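Local structure of SPBc2 prophage-derived uncharacterized protein yorR (Bacillus subtilis, 3KB2) at residues A[3-8]-A[90-95]; A[47-52]-A[86-91]; A[62-67]-A[78-83]. The protein is uncharacterised but probably acts as a P-loop nucleotide kinase, perhaps on dTMP, and binds guanosine-3'-monophosphate-5'-diphosphate in the crystal. One frame throughout, in Å; residues are numbered along the deposited sequence.

Overall arrangement
All three contacts draw on helix 82-92 or the segment leading into it, and together they join that helix, and the segments before and after it, to strand 3-7 and to helices 42-52 and 64-70. The centre of contact 2 lies about 10 Å from the centres of contacts 1 and 3, whose own centres are about 13 Å apart. Contacts 2 and 3 meet where Phe49 packs on Phe63 and Leu80, and where Glu89 takes a hydrogen bond with Tyr65. Backbone pairing of Leu6 with Arg62, and a bond from Phe63 N to Glu7, link contacts 1 and 3. The side chain of Ile5 in contact 1 is about 13 Å from the bound nucleotide and about 13 Å from the magnesium ion.

Contact 1: residues A[3-8]-A[90-95]; sequences LIILEG and DKIKAK
Ile92, toward the C-terminal end of helix 82-92, brings its side chain down on Leu3 and Ile5 of strand 3-7. Its CG1 sits between the backbone N and the carbonyl carbon (chi1 73°), and the extended chain beyond carries CD1 to the strand. There CD1 of Ile92 meets CD1 of Ile5 end to end at 3.6 Å. With Leu3 the approach is skewed: CD2 of Leu3 lies 4.0 Å from CD1 of Ile92, and the same CD2 is 4.0 Å from CG2 of Ile92, so one methyl group of the leucine fits against both branches of the isoleucine. After Ile92 the chain turns, and Lys95 comes back alongside the beginning of the strand. Its carbonyl accepts a short, nearly straight hydrogen bond, 2.6 Å from Leu3 N to Lys95 O with an N-H...O angle of 178°; the donor stands 29° out of the carbonyl plane. The aliphatic part of the lysine passes Leu3 more loosely, CE of Lys95 being 4.4 Å from CD2 of Leu3, while NZ goes on to the carbonyl oxygens of Ala53 and Glu55.

The bond to Lys95 opens the parallel pairing of strands 3-7 and 96-102, which continues as Leu3 and Ile5 bond to Lys97, and Ile5 to Val99. Strand 3-7 also bonds to strand 58-61 on its other flank. The chain from 58-61 to 96-102 is thus a beta-alpha-beta crossover that passes over strand 3-7, with helix 82-92 covering the middle strand. As in P-loop kinases, this central strand runs straight into the phosphate-binding loop, whose residues Asp10 to Thr16 line the nucleotide pocket; Ile92 packs on the first half of the strand, at the end away from that loop.

Contact 2: residues A[47-52]-A[86-91]; sequences EHFNKL and RFIEDK
Phe49 and Ile88 make the apolar part of this contact between the nearly parallel helices 42-52 and 82-92; the axes of the two short segments approach to 10.2 Å and run at 10° to each other. CD1 of Ile88 reaches CB of Phe49 at 3.6 Å. The phenyl ring itself is carried away from the facing helix, to meet Phe63 with the ring planes steeply inclined and to touch Val64 and Leu80. Ile88 touches Val64 too, so both side chains share a hydrophobic layer with helix 64-70.

A second contact sets amide against ring. The side-chain amide of Asn50 comes to the edge of the Phe87 ring, close to the ring plane, with CG of Asn50 3.9 Å from CE1 of Phe87. Amide and ring planes are turned 61° against each other, and the two side chains cross at about a right angle.

The polar contacts join Asn50 and Lys91. The lysine's CG stands opposite the backbone N (chi1 -178°), and the chain runs out fully extended across the Asn50 amide, again at about a right angle, with NZ of Lys91 3.7 Å from CG of Asn50. NZ of Lys91 also gives a weak hydrogen bond to the backbone O of Asn50 at 3.5 Å.

Chemically the contact grades from hydrocarbon packing at Ile88 to a charge at its outer edge. The ammonium of Lys91, whose main partner is Asp54 in a salt bridge, lies near the carbonyl of Asn50 in the last turn of helix 42-52, where the helix dipole would probably favour it.

Contact 3: residues A[62-67]-A[78-83]; sequences RFVYSN and SILTER
In what is probably a P-loop nucleotide kinase fold, the start of helix 64-70 packs against the connection that leads into helix 82-92. Arg62 and Phe63 follow strand 58-61 in a sequence that resembles the Asp-Arg-aromatic motif of thymidylate kinases, and Phe63 occupies the N-cap position of the helix. Val64, in the first turn, is wedged between two aromatic faces: its CG1 stands 3.9 Å above the centre of the Phe63 ring, and its CG2 lies 3.7 Å above that of Tyr65. It meets Leu80 at a slant, through the CG1 branch, which lies anti to the carbonyl carbon: CG1 of Val64 is 3.5 Å from CD1 of Leu80, and CB of Val64 is 3.7 Å from the same methyl. Leu80 continues onto Phe49 and Ile88, which joins the pair to the layer between the three helices.

The connection ends at Thr81, the N-cap of helix 82-92, whose side chain caps a backbone N beyond the segment while its own N is bonded by Gln84 OE1, in the manner of a capping box.

One turn on from Val64, a chi1 of 174° swings the Asn67 amide out from its helix toward residues 78-80. Leu45 and Tyr77 also touch this asparagine. The amide lies alongside the connection, CG of Asn67 being 4.2 Å from CA of Ile79 and 3.9 Å from the carbonyl O of Ser78.

Contact 1: residues A[3-8]-A[90-95]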
loop_
_atom_site.group_PDB
_atom_site.type_symbol
_atom_site.label_atom_id
_atom_site.label_comp_id
_atom_site.label_asym_id
_atom_site.label_seq_id
_atom_site.Cartn_x
_atom_site.Cartn_y
_atom_site.Cartn_z
ATOM N N LEU A 3 21.567 16.143 12.941
ATOM C CA LEU A 3 20.301 15.766 12.325
ATOM C C LEU A 3 20.363 14.316 11.878
ATOM O O LEU A 3 21.067 13.981 10.926
ATOM C CB LEU A 3 20.016 16.676 11.128
ATOM C CG LEU A 3 18.764 16.398 10.300
ATOM C CD1 LEU A 3 17.525 16.563 11.161
ATOM C CD2 LEU A 3 18.724 17.366 9.118
ATOM N N ILE A 4 19.619 13.456 12.568
ATOM C CA ILE A 4 19.615 12.029 12.252
ATOM C C ILE A 4 18.471 11.659 11.328
ATOM O O ILE A 4 17.308 11.851 11.657
ATOM C CB ILE A 4 19.515 11.188 13.538
ATOM C CG1 ILE A 4 20.617 11.619 14.523
ATOM C CG2 ILE A 4 19.643 9.713 13.205
ATOM C CD1 ILE A 4 20.514 10.974 15.877
ATOM N N ILE A 5 18.811 11.118 10.171
ATOM C CA ILE A 5 17.815 10.730 9.183
ATOM C C ILE A 5 17.749 9.207 9.048
ATOM O O ILE A 5 18.756 8.548 8.758
ATOM C CB ILE A 5 18.155 11.375 7.819
ATOM C CG1 ILE A 5 18.134 12.906 7.962
ATOM C CG2 ILE A 5 17.159 10.959 6.768
ATOM C CD1 ILE A 5 18.941 13.617 6.916
ATOM N N LEU A 6 16.559 8.653 9.257
ATOM C CA LEU A 6 16.347 7.206 9.173
ATOM C C LEU A 6 15.597 6.834 7.905
ATOM O O LEU A 6 14.455 7.231 7.706
ATOM C CB LEU A 6 15.568 6.735 10.402
ATOM C CG LEU A 6 16.275 7.123 11.703
ATOM C CD1 LEU A 6 15.435 6.718 12.897
ATOM C CD2 LEU A 6 17.649 6.438 11.755
ATOM N N GLU A 7 16.248 6.061 7.048
ATOM C CA GLU A 7 15.645 5.656 5.793
ATOM C C GLU A 7 15.699 4.152 5.628
ATOM O O GLU A 7 16.481 3.468 6.286
ATOM C CB GLU A 7 16.362 6.335 4.617
ATOM C CG GLU A 7 16.199 7.847 4.576
ATOM C CD GLU A 7 14.849 8.266 4.034
ATOM O OE1 GLU A 7 13.838 7.635 4.410
ATOM O OE2 GLU A 7 14.788 9.234 3.240
ATOM N N GLY A 8 14.863 3.645 4.735
ATOM C CA GLY A 8 14.832 2.220 4.494
ATOM C C GLY A 8 13.409 1.720 4.372
ATOM O O GLY A 8 12.459 2.414 4.760
ATOM N N ASP A 90 23.136 19.666 0.401
ATOM C CA ASP A 90 24.158 20.658 0.691
ATOM C C ASP A 90 23.782 21.431 1.955
ATOM O O ASP A 90 24.633 21.788 2.770
ATOM C CB ASP A 90 24.302 21.623 -0.489
ATOM C CG ASP A 90 25.258 22.763 -0.192
ATOM O OD1 ASP A 90 26.481 22.517 -0.098
ATOM O OD2 ASP A 90 24.783 23.907 -0.043
ATOM N N LYS A 91 22.495 21.670 2.122
ATOM C CA LYS A 91 22.020 22.412 3.271
ATOM C C LYS A 91 22.202 21.722 4.645
ATOM O O LYS A 91 22.292 22.400 5.673
ATOM C CB LYS A 91 20.554 22.775 3.043
ATOM C CG LYS A 91 19.931 23.594 4.145
ATOM C CD LYS A 91 18.567 24.103 3.741
ATOM C CE LYS A 91 17.953 24.869 4.888
ATOM N NZ LYS A 91 16.762 25.657 4.504
ATOM N N ILE A 92 22.278 20.393 4.669
ATOM C CA ILE A 92 22.416 19.667 5.933
ATOM C C ILE A 92 23.613 18.727 5.987
ATOM O O ILE A 92 23.725 17.917 6.903
ATOM C CB ILE A 92 21.161 18.821 6.206
ATOM C CG1 ILE A 92 21.140 17.617 5.258
ATOM C CG2 ILE A 92 19.904 19.676 6.008
ATOM C CD1 ILE A 92 19.947 16.700 5.416
ATOM N N LYS A 93 24.495 18.824 5.000
ATOM C CA LYS A 93 25.668 17.961 4.932
ATOM C C LYS A 93 26.582 18.078 6.151
ATOM O O LYS A 93 27.244 17.113 6.523
ATOM C CB LYS A 93 26.466 18.274 3.656
ATOM C CG LYS A 93 27.118 19.660 3.628
ATOM C CD LYS A 93 27.501 20.095 2.207
ATOM C CE LYS A 93 28.287 21.402 2.215
ATOM N NZ LYS A 93 27.647 22.436 3.078
ATOM N N ALA A 94 26.609 19.250 6.778
ATOM C CA ALA A 94 27.472 19.470 7.932
ATOM C C ALA A 94 26.845 19.139 9.277
ATOM O O ALA A 94 27.410 19.443 10.325
ATOM C CB ALA A 94 27.945 20.913 7.947
ATOM N N LYS A 95 25.687 18.508 9.263
ATOM C CA LYS A 95 25.037 18.208 10.516
ATOM C C LYS A 95 24.223 16.948 10.393
ATOM O O LYS A 95 23.673 16.454 11.373
ATOM C CB LYS A 95 24.102 19.351 10.875
ATOM C CG LYS A 95 23.079 19.624 9.784
ATOM C CD LYS A 95 21.952 20.506 10.287
ATOM C CE LYS A 95 21.090 21.019 9.142
ATOM N NZ LYS A 95 19.924 21.807 9.654
#

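Contact 2: residues A[47-52]-A[86-91]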
loop_
_atom_site.group_PDB
_atom_site.type_symbol
_atom_site.label_atom_id
_atom_site.label_comp_id
_atom_site.label_asym_id
_atom_site.label_seq_id
_atom_site.Cartn_x
_atom_site.Cartn_y
_atom_site.Cartn_z
ATOM N N GLU A 47 8.841 22.680 -0.044
ATOM C CA GLU A 47 8.731 23.622 1.062
ATOM C C GLU A 47 8.863 22.893 2.418
ATOM O O GLU A 47 9.621 23.312 3.302
ATOM C CB GLU A 47 7.389 24.352 0.964
ATOM C CG GLU A 47 7.101 25.315 2.098
ATOM C CD GLU A 47 5.699 25.912 2.014
ATOM O OE1 GLU A 47 4.710 25.139 2.089
ATOM O OE2 GLU A 47 5.587 27.154 1.869
ATOM N N HIS A 48 8.138 21.793 2.566
ATOM C CA HIS A 48 8.182 21.019 3.796
ATOM C C HIS A 48 9.564 20.420 4.075
ATOM O O HIS A 48 10.048 20.458 5.211
ATOM C CB HIS A 48 7.153 19.896 3.747
ATOM C CG HIS A 48 6.993 19.186 5.050
ATOM N ND1 HIS A 48 6.452 19.793 6.162
ATOM C CD2 HIS A 48 7.371 17.945 5.445
ATOM C CE1 HIS A 48 6.507 18.961 7.189
ATOM N NE2 HIS A 48 7.061 17.833 6.779
ATOM N N PHE A 49 10.194 19.865 3.041
ATOM C CA PHE A 49 11.508 19.263 3.200
ATOM C C PHE A 49 12.540 20.311 3.544
ATOM O O PHE A 49 13.458 20.061 4.321
ATOM C CB PHE A 49 11.932 18.526 1.927
ATOM C CG PHE A 49 11.301 17.176 1.771
ATOM C CD1 PHE A 49 11.146 16.340 2.872
ATOM C CD2 PHE A 49 10.874 16.729 0.527
ATOM C CE1 PHE A 49 10.579 15.080 2.741
ATOM C CE2 PHE A 49 10.302 15.467 0.380
ATOM C CZ PHE A 49 10.153 14.641 1.490
ATOM N N ASN A 50 12.379 21.494 2.974
ATOM C CA ASN A 50 13.316 22.573 3.232
ATOM C C ASN A 50 13.232 23.033 4.679
ATOM O O ASN A 50 14.241 23.387 5.274
ATOM C CB ASN A 50 13.039 23.751 2.304
ATOM C CG ASN A 50 14.290 24.514 1.969
ATOM O OD1 ASN A 50 14.237 25.655 1.536
ATOM N ND2 ASN A 50 15.436 23.874 2.156
ATOM N N LYS A 51 12.024 23.045 5.236
ATOM C CA LYS A 51 11.840 23.448 6.627
ATOM C C LYS A 51 12.488 22.423 7.538
ATOM O O LYS A 51 13.127 22.776 8.529
ATOM C CB LYS A 51 10.359 23.553 6.986
ATOM C CG LYS A 51 9.668 24.779 6.441
ATOM C CD LYS A 51 8.174 24.657 6.613
ATOM C CE LYS A 51 7.459 25.652 5.717
ATOM N NZ LYS A 51 5.976 25.454 5.698
ATOM N N LEU A 52 12.318 21.146 7.219
ATOM C CA LEU A 52 12.932 20.128 8.046
ATOM C C LEU A 52 14.432 20.314 7.970
ATOM O O LEU A 52 15.121 20.154 8.959
ATOM C CB LEU A 52 12.549 18.734 7.563
ATOM C CG LEU A 52 11.063 18.448 7.691
ATOM C CD1 LEU A 52 10.762 17.050 7.157
ATOM C CD2 LEU A 52 10.645 18.585 9.159
ATOM N N ARG A 86 19.574 17.946 -4.367
ATOM C CA ARG A 86 20.946 18.388 -4.215
ATOM C C ARG A 86 21.000 19.605 -3.285
ATOM O O ARG A 86 21.922 19.753 -2.494
ATOM C CB ARG A 86 21.500 18.714 -5.599
ATOM C CG ARG A 86 22.928 19.172 -5.651
ATOM C CD ARG A 86 23.396 19.231 -7.099
ATOM N NE ARG A 86 22.548 20.088 -7.928
ATOM C CZ ARG A 86 21.896 19.675 -9.014
ATOM N NH1 ARG A 86 21.986 18.411 -9.410
ATOM N NH2 ARG A 86 21.164 20.531 -9.713
ATOM N N PHE A 87 19.999 20.468 -3.371
ATOM C CA PHE A 87 19.950 21.656 -2.527
ATOM C C PHE A 87 19.795 21.267 -1.058
ATOM O O PHE A 87 20.489 21.789 -0.194
ATOM C CB PHE A 87 18.793 22.553 -2.981
ATOM C CG PHE A 87 18.588 23.772 -2.134
ATOM C CD1 PHE A 87 17.730 23.740 -1.044
ATOM C CD2 PHE A 87 19.244 24.957 -2.433
ATOM C CE1 PHE A 87 17.526 24.873 -0.261
ATOM C CE2 PHE A 87 19.048 26.098 -1.656
ATOM C CZ PHE A 87 18.184 26.055 -0.567
ATOM N N ILE A 88 18.890 20.337 -0.778
ATOM C CA ILE A 88 18.657 19.892 0.599
ATOM C C ILE A 88 19.874 19.206 1.209
ATOM O O ILE A 88 20.172 19.396 2.385
ATOM C CB ILE A 88 17.456 18.939 0.674
ATOM C CG1 ILE A 88 16.183 19.711 0.320
ATOM C CG2 ILE A 88 17.335 18.349 2.060
ATOM C CD1 ILE A 88 14.990 18.813 0.115
ATOM N N GLU A 89 20.575 18.416 0.405
ATOM C CA GLU A 89 21.766 17.719 0.876
ATOM C C GLU A 89 22.857 18.709 1.276
ATOM O O GLU A 89 23.440 18.610 2.354
ATOM C CB GLU A 89 22.287 16.784 -0.213
ATOM C CG GLU A 89 21.279 15.721 -0.624
ATOM C CD GLU A 89 21.824 14.793 -1.677
ATOM O OE1 GLU A 89 22.284 15.302 -2.722
ATOM O OE2 GLU A 89 21.784 13.560 -1.470
ATOM N N ASP A 90 23.136 19.666 0.401
ATOM C CA ASP A 90 24.158 20.658 0.691
ATOM C C ASP A 90 23.782 21.431 1.955
ATOM O O ASP A 90 24.633 21.788 2.770
ATOM C CB ASP A 90 24.302 21.623 -0.489
ATOM C CG ASP A 90 25.258 22.763 -0.192
ATOM O OD1 ASP A 90 26.481 22.517 -0.098
ATOM O OD2 ASP A 90 24.783 23.907 -0.043
ATOM N N LYS A 91 22.495 21.670 2.122
ATOM C CA LYS A 91 22.020 22.412 3.271
ATOM C C LYS A 91 22.202 21.722 4.645
ATOM O O LYS A 91 22.292 22.400 5.673
ATOM C CB LYS A 91 20.554 22.775 3.043
ATOM C CG LYS A 91 19.931 23.594 4.145
ATOM C CD LYS A 91 18.567 24.103 3.741
ATOM C CE LYS A 91 17.953 24.869 4.888
ATOM N NZ LYS A 91 16.762 25.657 4.504
#

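Contact 3: residues A[62-67]-A[78-83]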
loop_
_atom_site.group_PDB
_atom_site.type_symbol
_atom_site.label_atom_id
_atom_site.label_comp_id
_atom_site.label_asym_id
_atom_site.label_seq_id
_atom_site.Cartn_x
_atom_site.Cartn_y
_atom_site.Cartn_z
ATOM N N ARG A 62 12.152 8.691 8.061
ATOM C CA ARG A 62 11.835 8.720 6.630
ATOM C C ARG A 62 11.925 10.158 6.125
ATOM O O ARG A 62 11.317 11.065 6.697
ATOM C CB ARG A 62 10.449 8.143 6.365
ATOM C CG ARG A 62 10.340 6.690 6.774
ATOM C CD ARG A 62 9.485 5.921 5.799
ATOM N NE ARG A 62 8.126 6.438 5.781
ATOM C CZ ARG A 62 7.138 5.896 5.082
ATOM N NH1 ARG A 62 7.360 4.814 4.340
ATOM N NH2 ARG A 62 5.927 6.437 5.125
ATOM N N PHE A 63 12.675 10.362 5.044
ATOM C CA PHE A 63 12.880 11.705 4.526
ATOM C C PHE A 63 12.915 11.787 2.984
ATOM O O PHE A 63 12.125 11.126 2.313
ATOM C CB PHE A 63 14.174 12.244 5.172
ATOM C CG PHE A 63 14.328 13.742 5.112
ATOM C CD1 PHE A 63 13.216 14.581 5.059
ATOM C CD2 PHE A 63 15.596 14.316 5.124
ATOM C CE1 PHE A 63 13.373 15.969 5.018
ATOM C CE2 PHE A 63 15.756 15.699 5.083
ATOM C CZ PHE A 63 14.645 16.523 5.029
ATOM N N VAL A 64 13.819 12.607 2.440
ATOM C CA VAL A 64 13.940 12.811 0.993
ATOM C C VAL A 64 14.213 11.551 0.177
ATOM O O VAL A 64 13.772 11.450 -0.962
ATOM C CB VAL A 64 15.047 13.863 0.636
ATOM C CG1 VAL A 64 14.669 15.243 1.178
ATOM C CG2 VAL A 64 16.407 13.422 1.205
ATOM N N TYR A 65 14.934 10.590 0.734
ATOM C CA TYR A 65 15.223 9.389 -0.031
ATOM C C TYR A 65 14.003 8.501 -0.191
ATOM O O TYR A 65 13.760 7.991 -1.283
ATOM C CB TYR A 65 16.409 8.655 0.589
ATOM C CG TYR A 65 17.632 9.547 0.591
ATOM C CD1 TYR A 65 18.183 10.014 -0.614
ATOM C CD2 TYR A 65 18.178 10.006 1.788
ATOM C CE1 TYR A 65 19.237 10.919 -0.617
ATOM C CE2 TYR A 65 19.227 10.906 1.796
ATOM C CZ TYR A 65 19.753 11.363 0.600
ATOM O OH TYR A 65 20.791 12.272 0.643
ATOM N N SER A 66 13.216 8.328 0.869
ATOM C CA SER A 66 12.007 7.527 0.742
ATOM C C SER A 66 11.094 8.200 -0.286
ATOM O O SER A 66 10.345 7.525 -0.982
ATOM C CB SER A 66 11.267 7.432 2.075
ATOM O OG SER A 66 12.068 6.827 3.060
ATOM N N ASN A 67 11.142 9.531 -0.374
ATOM C CA ASN A 67 10.305 10.225 -1.342
ATOM C C ASN A 67 10.648 9.765 -2.752
ATOM O O ASN A 67 9.759 9.478 -3.544
ATOM C CB ASN A 67 10.474 11.735 -1.255
ATOM C CG ASN A 67 9.729 12.455 -2.354
ATOM O OD1 ASN A 67 8.504 12.507 -2.362
ATOM N ND2 ASN A 67 10.468 13.007 -3.293
ATOM N N SER A 78 4.060 13.517 -5.777
ATOM C CA SER A 78 5.193 14.385 -6.086
ATOM C C SER A 78 6.563 13.875 -5.664
ATOM O O SER A 78 6.720 13.218 -4.635
ATOM C CB SER A 78 4.984 15.765 -5.465
ATOM O OG SER A 78 3.823 16.371 -5.993
ATOM N N ILE A 79 7.559 14.215 -6.470
ATOM C CA ILE A 79 8.926 13.819 -6.200
ATOM C C ILE A 79 9.849 15.020 -6.284
ATOM O O ILE A 79 9.599 15.957 -7.037
ATOM C CB ILE A 79 9.413 12.746 -7.203
ATOM C CG1 ILE A 79 10.829 12.308 -6.845
ATOM C CG2 ILE A 79 9.433 13.304 -8.621
ATOM C CD1 ILE A 79 11.219 11.014 -7.527
ATOM N N LEU A 80 10.912 15.009 -5.493
ATOM C CA LEU A 80 11.863 16.105 -5.556
ATOM C C LEU A 80 12.600 16.032 -6.884
ATOM O O LEU A 80 12.731 14.957 -7.460
ATOM C CB LEU A 80 12.882 15.981 -4.436
ATOM C CG LEU A 80 12.306 16.252 -3.062
ATOM C CD1 LEU A 80 13.273 15.778 -2.025
ATOM C CD2 LEU A 80 12.003 17.728 -2.927
ATOM N N THR A 81 13.073 17.175 -7.373
ATOM C CA THR A 81 13.839 17.193 -8.609
ATOM C C THR A 81 15.295 17.004 -8.193
ATOM O O THR A 81 15.631 17.125 -7.011
ATOM C CB THR A 81 13.732 18.543 -9.375
ATOM O OG1 THR A 81 14.224 19.606 -8.554
ATOM C CG2 THR A 81 12.301 18.830 -9.771
ATOM N N GLU A 82 16.154 16.700 -9.158
ATOM C CA GLU A 82 17.570 16.520 -8.883
ATOM C C GLU A 82 18.123 17.752 -8.190
ATOM O O GLU A 82 18.849 17.654 -7.206
ATOM C CB GLU A 82 18.346 16.301 -10.183
ATOM C CG GLU A 82 18.036 15.001 -10.902
ATOM C CD GLU A 82 18.871 14.817 -12.159
ATOM O OE1 GLU A 82 18.679 15.595 -13.129
ATOM O OE2 GLU A 82 19.725 13.893 -12.178
ATOM N N ARG A 83 17.767 18.915 -8.713
ATOM C CA ARG A 83 18.249 20.160 -8.160
ATOM C C ARG A 83 17.799 20.366 -6.717
ATOM O O ARG A 83 18.605 20.721 -5.865
ATOM C CB ARG A 83 17.798 21.330 -9.041
ATOM C CG ARG A 83 18.377 22.676 -8.645
ATOM C CD ARG A 83 17.733 23.806 -9.437
ATOM N NE ARG A 83 18.182 25.126 -8.987
ATOM C CZ ARG A 83 17.628 26.277 -9.366
ATOM N NH1 ARG A 83 18.100 27.424 -8.896
ATOM N NH2 ARG A 83 16.596 26.279 -10.206
#